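Probable glucarate dehydratase (Mycobacterium smegmatis str. MC2 155, PDB 3VDG) probably catalyses the dehydration of glucarate, as a metal-dependent member of the enolase superfamily. Local coordinates at residues Thr70-Asp78 with Ser344-Leu352; Glu378-Leu386 with Gly402-Leu413. One frame throughout, in Å; residues are numbered along the deposited sequence.

Interaction 1: Thr70-Asp78 with Ser344-Leu352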
loop_
_atom_site.group_PDB
_atom_site.type_symbol
_atom_site.label_atom_id
_atom_site.label_comp_id
_atom_site.label_asym_id
_atom_site.label_seq_id
_atom_site.Cartn_x
_atom_site.Cartn_y
_atom_site.Cartn_z
ATOM N N THR A 70 20.989 15.771 4.947
ATOM C CA THR A 70 19.780 16.476 5.418
ATOM C C THR A 70 18.646 16.198 4.446
ATOM O O THR A 70 18.826 16.330 3.234
ATOM C CB THR A 70 20.023 18.007 5.522
ATOM O OG1 THR A 70 20.947 18.259 6.590
ATOM C CG2 THR A 70 18.715 18.764 5.815
ATOM N N GLY A 71 17.486 15.815 4.971
ATOM C CA GLY A 71 16.309 15.568 4.121
ATOM C C GLY A 71 15.331 16.746 4.226
ATOM O O GLY A 71 15.270 17.434 5.255
ATOM N N LEU A 72 14.537 16.954 3.180
ATOM C CA LEU A 72 13.625 18.095 3.128
ATOM C C LEU A 72 12.182 17.603 3.100
ATOM O O LEU A 72 11.873 16.598 2.457
ATOM C CB LEU A 72 13.881 18.933 1.858
ATOM C CG LEU A 72 15.309 19.482 1.708
ATOM C CD1 LEU A 72 15.434 20.282 0.403
ATOM C CD2 LEU A 72 15.631 20.310 2.939
ATOM N N GLY A 73 11.309 18.334 3.795
ATOM C CA GLY A 73 9.868 18.108 3.739
ATOM C C GLY A 73 9.220 19.490 3.792
ATOM O O GLY A 73 9.885 20.482 4.133
ATOM N N GLU A 74 7.921 19.558 3.505
ATOM C CA GLU A 74 7.214 20.842 3.478
ATOM C C GLU A 74 5.785 20.591 3.892
ATOM O O GLU A 74 5.179 19.584 3.494
ATOM C CB GLU A 74 7.244 21.446 2.067
ATOM C CG GLU A 74 6.527 22.794 1.937
ATOM C CD GLU A 74 6.415 23.260 0.487
ATOM O OE1 GLU A 74 7.299 22.940 -0.340
ATOM O OE2 GLU A 74 5.440 23.970 0.160
ATOM N N THR A 75 5.240 21.499 4.698
ATOM C CA THR A 75 3.898 21.307 5.234
ATOM C C THR A 75 3.269 22.673 5.535
ATOM O O THR A 75 3.829 23.719 5.164
ATOM C CB THR A 75 3.992 20.425 6.508
ATOM O OG1 THR A 75 2.685 20.173 7.044
ATOM C CG2 THR A 75 4.838 21.108 7.555
ATOM N N TYR A 76 2.115 22.671 6.189
ATOM C CA TYR A 76 1.437 23.918 6.596
ATOM C C TYR A 76 2.212 24.630 7.702
ATOM O O TYR A 76 3.128 24.057 8.288
ATOM C CB TYR A 76 0.006 23.589 7.088
ATOM C CG TYR A 76 -0.666 22.522 6.233
ATOM C CD1 TYR A 76 -1.116 22.826 4.944
ATOM C CD2 TYR A 76 -0.807 21.208 6.698
ATOM C CE1 TYR A 76 -1.710 21.846 4.128
ATOM C CE2 TYR A 76 -1.385 20.216 5.896
ATOM C CZ TYR A 76 -1.836 20.541 4.618
ATOM O OH TYR A 76 -2.412 19.581 3.814
ATOM N N ALA A 77 1.822 25.863 8.026
ATOM C CA ALA A 77 2.520 26.620 9.074
ATOM C C ALA A 77 1.620 27.290 10.102
ATOM O O ALA A 77 2.057 28.215 10.786
ATOM C CB ALA A 77 3.447 27.655 8.460
ATOM N N ASP A 78 0.379 26.838 10.233
ATOM C CA ASP A 78 -0.460 27.364 11.318
ATOM C C ASP A 78 0.226 27.192 12.676
ATOM O O ASP A 78 0.984 26.256 12.877
ATOM C CB ASP A 78 -1.834 26.688 11.339
ATOM C CG ASP A 78 -2.735 27.125 10.173
ATOM O OD1 ASP A 78 -2.256 27.782 9.213
ATOM O OD2 ASP A 78 -3.943 26.797 10.220
ATOM N N SER A 344 -4.105 19.935 -4.337
ATOM C CA SER A 344 -2.983 20.759 -3.899
ATOM C C SER A 344 -3.460 21.979 -3.125
ATOM O O SER A 344 -4.635 22.355 -3.199
ATOM C CB SER A 344 -2.088 21.163 -5.075
ATOM O OG SER A 344 -2.512 22.355 -5.661
ATOM N N ASN A 345 -2.560 22.542 -2.335
ATOM C CA ASN A 345 -2.767 23.843 -1.716
ATOM C C ASN A 345 -1.557 24.681 -2.078
ATOM O O ASN A 345 -0.552 24.145 -2.556
ATOM C CB ASN A 345 -2.841 23.704 -0.202
ATOM C CG ASN A 345 -4.176 23.145 0.275
ATOM O OD1 ASN A 345 -4.221 22.086 0.890
ATOM N ND2 ASN A 345 -5.268 23.853 -0.014
ATOM N N SER A 346 -1.635 25.990 -1.860
ATOM C CA SER A 346 -0.476 26.844 -2.117
ATOM C C SER A 346 0.784 26.166 -1.565
ATOM O O SER A 346 0.818 25.828 -0.395
ATOM C CB SER A 346 -0.673 28.187 -1.417
ATOM O OG SER A 346 -1.915 28.755 -1.795
ATOM N N HIS A 347 1.817 25.992 -2.397
ATOM C CA HIS A 347 2.990 25.196 -2.012
ATOM C C HIS A 347 4.220 25.624 -2.785
ATOM O O HIS A 347 4.129 26.325 -3.790
ATOM C CB HIS A 347 2.715 23.713 -2.276
ATOM C CG HIS A 347 2.679 23.358 -3.749
ATOM N ND1 HIS A 347 3.802 23.137 -4.475
ATOM C CD2 HIS A 347 1.606 23.213 -4.634
ATOM C CE1 HIS A 347 3.460 22.864 -5.755
ATOM N NE2 HIS A 347 2.118 22.911 -5.848
ATOM N N LEU A 348 5.378 25.179 -2.329
ATOM C CA LEU A 348 6.661 25.558 -2.936
ATOM C C LEU A 348 7.349 24.326 -3.526
ATOM O O LEU A 348 6.702 23.311 -3.762
ATOM C CB LEU A 348 7.532 26.248 -1.889
ATOM C CG LEU A 348 6.908 27.556 -1.380
ATOM C CD1 LEU A 348 7.756 28.253 -0.311
ATOM C CD2 LEU A 348 6.622 28.494 -2.556
ATOM N N GLY A 349 8.650 24.409 -3.765
ATOM C CA GLY A 349 9.345 23.399 -4.571
ATOM C C GLY A 349 9.641 22.041 -3.932
ATOM O O GLY A 349 9.826 21.036 -4.638
ATOM N N ILE A 350 9.706 22.005 -2.611
ATOM C CA ILE A 350 9.873 20.738 -1.897
ATOM C C ILE A 350 8.613 19.890 -2.080
ATOM O O ILE A 350 8.678 18.715 -2.496
ATOM C CB ILE A 350 10.152 20.988 -0.402
ATOM C CG1 ILE A 350 11.477 21.750 -0.226
ATOM C CG2 ILE A 350 10.138 19.657 0.355
ATOM C CD1 ILE A 350 11.685 22.330 1.168
ATOM N N SER A 351 7.454 20.481 -1.780
ATOM C CA SER A 351 6.183 19.804 -2.056
ATOM C C SER A 351 6.086 19.415 -3.525
ATOM O O SER A 351 5.613 18.326 -3.864
ATOM C CB SER A 351 4.990 20.700 -1.680
ATOM O OG SER A 351 4.820 20.751 -0.266
ATOM N N LEU A 352 6.502 20.311 -4.417
ATOM C CA LEU A 352 6.332 19.994 -5.834
ATOM C C LEU A 352 7.175 18.756 -6.184
ATOM O O LEU A 352 6.708 17.835 -6.870
ATOM C CB LEU A 352 6.719 21.183 -6.724
ATOM C CG LEU A 352 6.583 20.932 -8.237
ATOM C CD1 LEU A 352 5.156 20.547 -8.624
ATOM C CD2 LEU A 352 7.030 22.162 -9.018
#
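Glu74 OE2 is gripped by two groups: Leu348 N, in the turn that leads into helix 349-360, and Arg58 NE of the adjacent strand 55-65, which forms a salt bridge to it. The bond from Leu348 N to OE2 is 2.8 Å long and uses the syn lone pair, with the N-H pointing at the oxygen to within about 20° of straight. OE1 accepts from Ser351 N at 2.9 Å; this donor lies 53° out of the carboxylate plane, so the two backbone bonds reach the group from different directions and restrict its rotation. An extended chain places it there: with CG anti to the backbone N (chi1 180°), the group reaches from strand 70-75 to the first turn of the helix. Arg58 also binds Ser351 OG, which has His318 as a further partner. That OG stands 3.1 Å from Glu74 CD, but its angle to either carboxylate oxygen is poor for a hydrogen bond. Beside this polar centre, Ile350 CG2 packs on the strand, 3.6 Å from Gly73 C and 4.1 Å from Leu72 CB. On the loop side, the His347 ring spans the turn: ND1 donates to Leu348 O at 3.0 Å, with the oxygen almost in the ring plane, and that carbonyl also takes Leu352 N, while NE2 is bound to Thr371. A buried acid thus joins the three-stranded antiparallel sheet of the N-terminal region to the barrel domain of this enolase-superfamily fold, and the backbone N-H groups at the helix start, together with Arg58, would be expected to stabilise its negative charge.

Interaction 2: Glu378-Leu386 with Gly402-Leu413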
loop_
_atom_site.group_PDB
_atom_site.type_symbol
_atom_site.label_atom_id
_atom_site.label_comp_id
_atom_site.label_asym_id
_atom_site.label_seq_id
_atom_site.Cartn_x
_atom_site.Cartn_y
_atom_site.Cartn_z
ATOM N N GLU A 378 7.945 32.802 -5.845
ATOM C CA GLU A 378 9.058 32.665 -4.896
ATOM C C GLU A 378 9.257 31.178 -4.586
ATOM O O GLU A 378 8.367 30.361 -4.842
ATOM C CB GLU A 378 8.771 33.445 -3.603
ATOM C CG GLU A 378 8.707 34.971 -3.813
ATOM C CD GLU A 378 7.864 35.712 -2.774
ATOM O OE1 GLU A 378 6.626 35.510 -2.730
ATOM O OE2 GLU A 378 8.435 36.523 -2.007
ATOM N N ASP A 379 10.422 30.818 -4.056
ATOM C CA ASP A 379 10.692 29.417 -3.721
ATOM C C ASP A 379 11.841 29.331 -2.730
ATOM O O ASP A 379 12.573 30.320 -2.521
ATOM C CB ASP A 379 10.989 28.592 -4.981
ATOM C CG ASP A 379 10.710 27.087 -4.786
ATOM O OD1 ASP A 379 10.487 26.636 -3.643
ATOM O OD2 ASP A 379 10.719 26.350 -5.776
ATOM N N VAL A 380 11.979 28.171 -2.094
ATOM C CA VAL A 380 13.048 27.951 -1.110
ATOM C C VAL A 380 14.137 26.999 -1.602
ATOM O O VAL A 380 15.148 26.807 -0.915
ATOM C CB VAL A 380 12.521 27.403 0.239
ATOM C CG1 VAL A 380 11.641 28.432 0.938
ATOM C CG2 VAL A 380 11.770 26.101 0.031
ATOM N N VAL A 381 13.929 26.395 -2.769
ATOM C CA VAL A 381 14.922 25.479 -3.335
ATOM C C VAL A 381 15.650 26.103 -4.514
ATOM O O VAL A 381 15.143 27.014 -5.163
ATOM C CB VAL A 381 14.310 24.117 -3.764
ATOM C CG1 VAL A 381 13.609 23.472 -2.576
ATOM C CG2 VAL A 381 13.358 24.276 -4.953
ATOM N N ALA A 382 16.857 25.623 -4.783
ATOM C CA ALA A 382 17.606 26.117 -5.930
ATOM C C ALA A 382 16.852 25.770 -7.218
ATOM O O ALA A 382 16.207 24.730 -7.298
ATOM C CB ALA A 382 19.011 25.533 -5.938
ATOM N N PRO A 383 16.916 26.649 -8.229
ATOM C CA PRO A 383 16.082 26.451 -9.419
ATOM C C PRO A 383 16.671 25.405 -10.359
ATOM O O PRO A 383 17.817 24.976 -10.186
ATOM C CB PRO A 383 16.100 27.832 -10.091
ATOM C CG PRO A 383 17.415 28.427 -9.661
ATOM C CD PRO A 383 17.639 27.938 -8.250
ATOM N N GLY A 384 15.893 24.987 -11.345
ATOM C CA GLY A 384 16.433 24.128 -12.397
ATOM C C GLY A 384 15.988 22.683 -12.367
ATOM O O GLY A 384 16.125 21.966 -13.347
ATOM N N ALA A 385 15.447 22.232 -11.247
ATOM C CA ALA A 385 15.125 20.820 -11.139
ATOM C C ALA A 385 13.666 20.514 -11.477
ATOM O O ALA A 385 13.315 19.363 -11.708
ATOM C CB ALA A 385 15.473 20.307 -9.745
ATOM N N LEU A 386 12.819 21.538 -11.513
ATOM C CA LEU A 386 11.370 21.324 -11.649
ATOM C C LEU A 386 10.706 22.230 -12.699
ATOM O O LEU A 386 9.718 22.909 -12.418
ATOM C CB LEU A 386 10.686 21.526 -10.295
ATOM C CG LEU A 386 11.106 20.514 -9.208
ATOM C CD1 LEU A 386 10.513 20.864 -7.861
ATOM C CD2 LEU A 386 10.773 19.076 -9.583
ATOM N N GLY A 402 15.632 15.437 -5.135
ATOM C CA GLY A 402 16.104 16.072 -6.371
ATOM C C GLY A 402 16.112 17.596 -6.314
ATOM O O GLY A 402 16.373 18.247 -7.312
ATOM N N VAL A 403 15.809 18.169 -5.154
ATOM C CA VAL A 403 15.895 19.621 -4.983
ATOM C C VAL A 403 16.698 19.876 -3.715
ATOM O O VAL A 403 16.725 19.019 -2.825
ATOM C CB VAL A 403 14.504 20.290 -4.862
ATOM C CG1 VAL A 403 13.758 20.200 -6.187
ATOM C CG2 VAL A 403 13.687 19.636 -3.753
ATOM N N GLU A 404 17.347 21.039 -3.629
ATOM C CA GLU A 404 18.149 21.406 -2.442
ATOM C C GLU A 404 17.821 22.818 -1.985
ATOM O O GLU A 404 17.494 23.673 -2.802
ATOM C CB GLU A 404 19.655 21.329 -2.744
ATOM C CG GLU A 404 20.152 19.942 -3.134
ATOM C CD GLU A 404 21.671 19.825 -3.129
ATOM O OE1 GLU A 404 22.359 20.735 -2.611
ATOM O OE2 GLU A 404 22.188 18.811 -3.641
ATOM N N ILE A 405 17.930 23.058 -0.683
ATOM C CA ILE A 405 17.602 24.370 -0.129
ATOM C C ILE A 405 18.572 25.418 -0.650
ATOM O O ILE A 405 19.775 25.164 -0.785
ATOM C CB ILE A 405 17.671 24.372 1.407
ATOM C CG1 ILE A 405 16.481 23.620 2.008
ATOM C CG2 ILE A 405 17.685 25.805 1.950
ATOM C CD1 ILE A 405 15.160 24.297 1.743
ATOM N N ASP A 406 18.026 26.582 -0.972
ATOM C CA ASP A 406 18.808 27.788 -1.222
ATOM C C ASP A 406 18.705 28.568 0.081
ATOM O O ASP A 406 17.645 29.121 0.403
ATOM C CB ASP A 406 18.187 28.533 -2.399
ATOM C CG ASP A 406 18.789 29.915 -2.623
ATOM O OD1 ASP A 406 19.402 30.492 -1.699
ATOM O OD2 ASP A 406 18.615 30.441 -3.736
ATOM N N GLU A 407 19.782 28.570 0.871
ATOM C CA GLU A 407 19.702 29.120 2.231
ATOM C C GLU A 407 19.354 30.627 2.234
ATOM O O GLU A 407 18.706 31.119 3.165
ATOM C CB GLU A 407 20.978 28.837 3.042
ATOM C CG GLU A 407 21.190 27.367 3.441
ATOM C CD GLU A 407 20.270 26.851 4.564
ATOM O OE1 GLU A 407 19.544 27.635 5.222
ATOM O OE2 GLU A 407 20.273 25.624 4.815
ATOM N N ASP A 408 19.772 31.349 1.198
ATOM C CA ASP A 408 19.462 32.776 1.132
ATOM C C ASP A 408 17.986 32.989 0.845
ATOM O O ASP A 408 17.364 33.896 1.401
ATOM C CB ASP A 408 20.292 33.476 0.054
ATOM C CG ASP A 408 21.751 33.640 0.458
ATOM O OD1 ASP A 408 22.070 33.611 1.669
ATOM O OD2 ASP A 408 22.583 33.789 -0.446
ATOM N N ALA A 409 17.425 32.155 -0.024
ATOM C CA ALA A 409 15.996 32.242 -0.328
ATOM C C ALA A 409 15.134 31.840 0.869
ATOM O O ALA A 409 14.130 32.495 1.164
ATOM C CB ALA A 409 15.660 31.403 -1.542
ATOM N N LEU A 410 15.513 30.750 1.535
ATOM C CA LEU A 410 14.861 30.321 2.770
ATOM C C LEU A 410 14.853 31.411 3.822
ATOM O O LEU A 410 13.821 31.644 4.460
ATOM C CB LEU A 410 15.518 29.050 3.357
ATOM C CG LEU A 410 14.939 28.514 4.668
ATOM C CD1 LEU A 410 13.471 28.123 4.468
ATOM C CD2 LEU A 410 15.731 27.323 5.210
ATOM N N ALA A 411 15.996 32.075 4.019
ATOM C CA ALA A 411 16.084 33.123 5.045
ATOM C C ALA A 411 15.205 34.321 4.679
ATOM O O ALA A 411 14.562 34.927 5.549
ATOM C CB ALA A 411 17.533 33.563 5.251
ATOM N N ALA A 412 15.168 34.644 3.388
ATOM C CA ALA A 412 14.344 35.753 2.911
ATOM C C ALA A 412 12.863 35.477 3.121
ATOM O O ALA A 412 12.122 36.353 3.574
ATOM C CB ALA A 412 14.623 36.041 1.446
ATOM N N LEU A 413 12.412 34.265 2.796
ATOM C CA LEU A 413 10.989 33.949 3.001
ATOM C C LEU A 413 10.646 33.758 4.470
ATOM O O LEU A 413 9.495 33.922 4.868
ATOM C CB LEU A 413 10.537 32.738 2.170
ATOM C CG LEU A 413 10.678 32.876 0.653
ATOM C CD1 LEU A 413 10.093 31.630 -0.005
ATOM C CD2 LEU A 413 10.003 34.126 0.113
HETATM O O HOH W 1 15.837 29.663 -4.864
HETATM O O HOH W 2 17.180 22.398 -6.125
#
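Val381 and Ile405 form a single antiparallel beta bridge, an isolated rung between two otherwise irregular segments, the second of which runs straight into helix 407-420. They are a non-hydrogen-bonded pair, since the two backbone bonds run between the flanking residues: Asp406 N to Val380 O and Ala382 N to Glu404 O, each 2.9 Å. The side chains divide along the bridge. Toward Gly402, Val381 and Val403 meet obliquely, CB to CB at 4.0 Å, and Leu386 crosses Val403 at about a right angle, bringing CD1 to 3.7 Å from CG1. With CG1 anti to its carbonyl carbon (chi1 -68°), Val403 presents that methyl to Leu386 and Ala385 while its CG2 turns to Val381 CG1. Toward the helix, Val380 sends CG1 between Leu410 and Leu413, 3.7 Å from Leu413 CD1, and lies aslant to both leucines. The other methyl of Leu413, CD2, rests against the carboxylate end of Glu378, whose oxygens are bound to Ala41 N and Gln416. Strand 55-65 continues the apolar layer, with Val60 touching both Val380 and Ile405. Asp406 is the N-cap of the helix: its OD1 accepts from Ala409 N, 70° above the carboxylate plane, and weakly from Asp408 N. The bridge therefore leads directly into a capped helix start and ties it to the loop that follows helix 349-360. Two waters extend the junction; one donates to Ala382 O and accepts from Glu404 N, while the other donates to Val381 O and, at 3.1 Å, to Asp406 OD2.

Overall arrangement
Interaction 1 is a buried contact, its centre about 9 Å from the centre of the chain, whereas interaction 2, whose centre lies about 19 Å from that point, is only partly buried and includes bridging waters. Their chemistry follows this placement: a charged side chain held by backbone N-H groups in the first, backbone pairing with branched apolar side chains in the second. Interaction 1 includes strand 70-75 of the N-terminal antiparallel sheet, while interaction 2 packs against strands 30-41 and 55-65; both meet the start of helix 349-360, through Glu74 and 378-386 respectively. They also touch, since Asp379 OD1 probably accepts from Gly349 N at 2.9 Å, and Leu386 CD1 packs on Gly349 O.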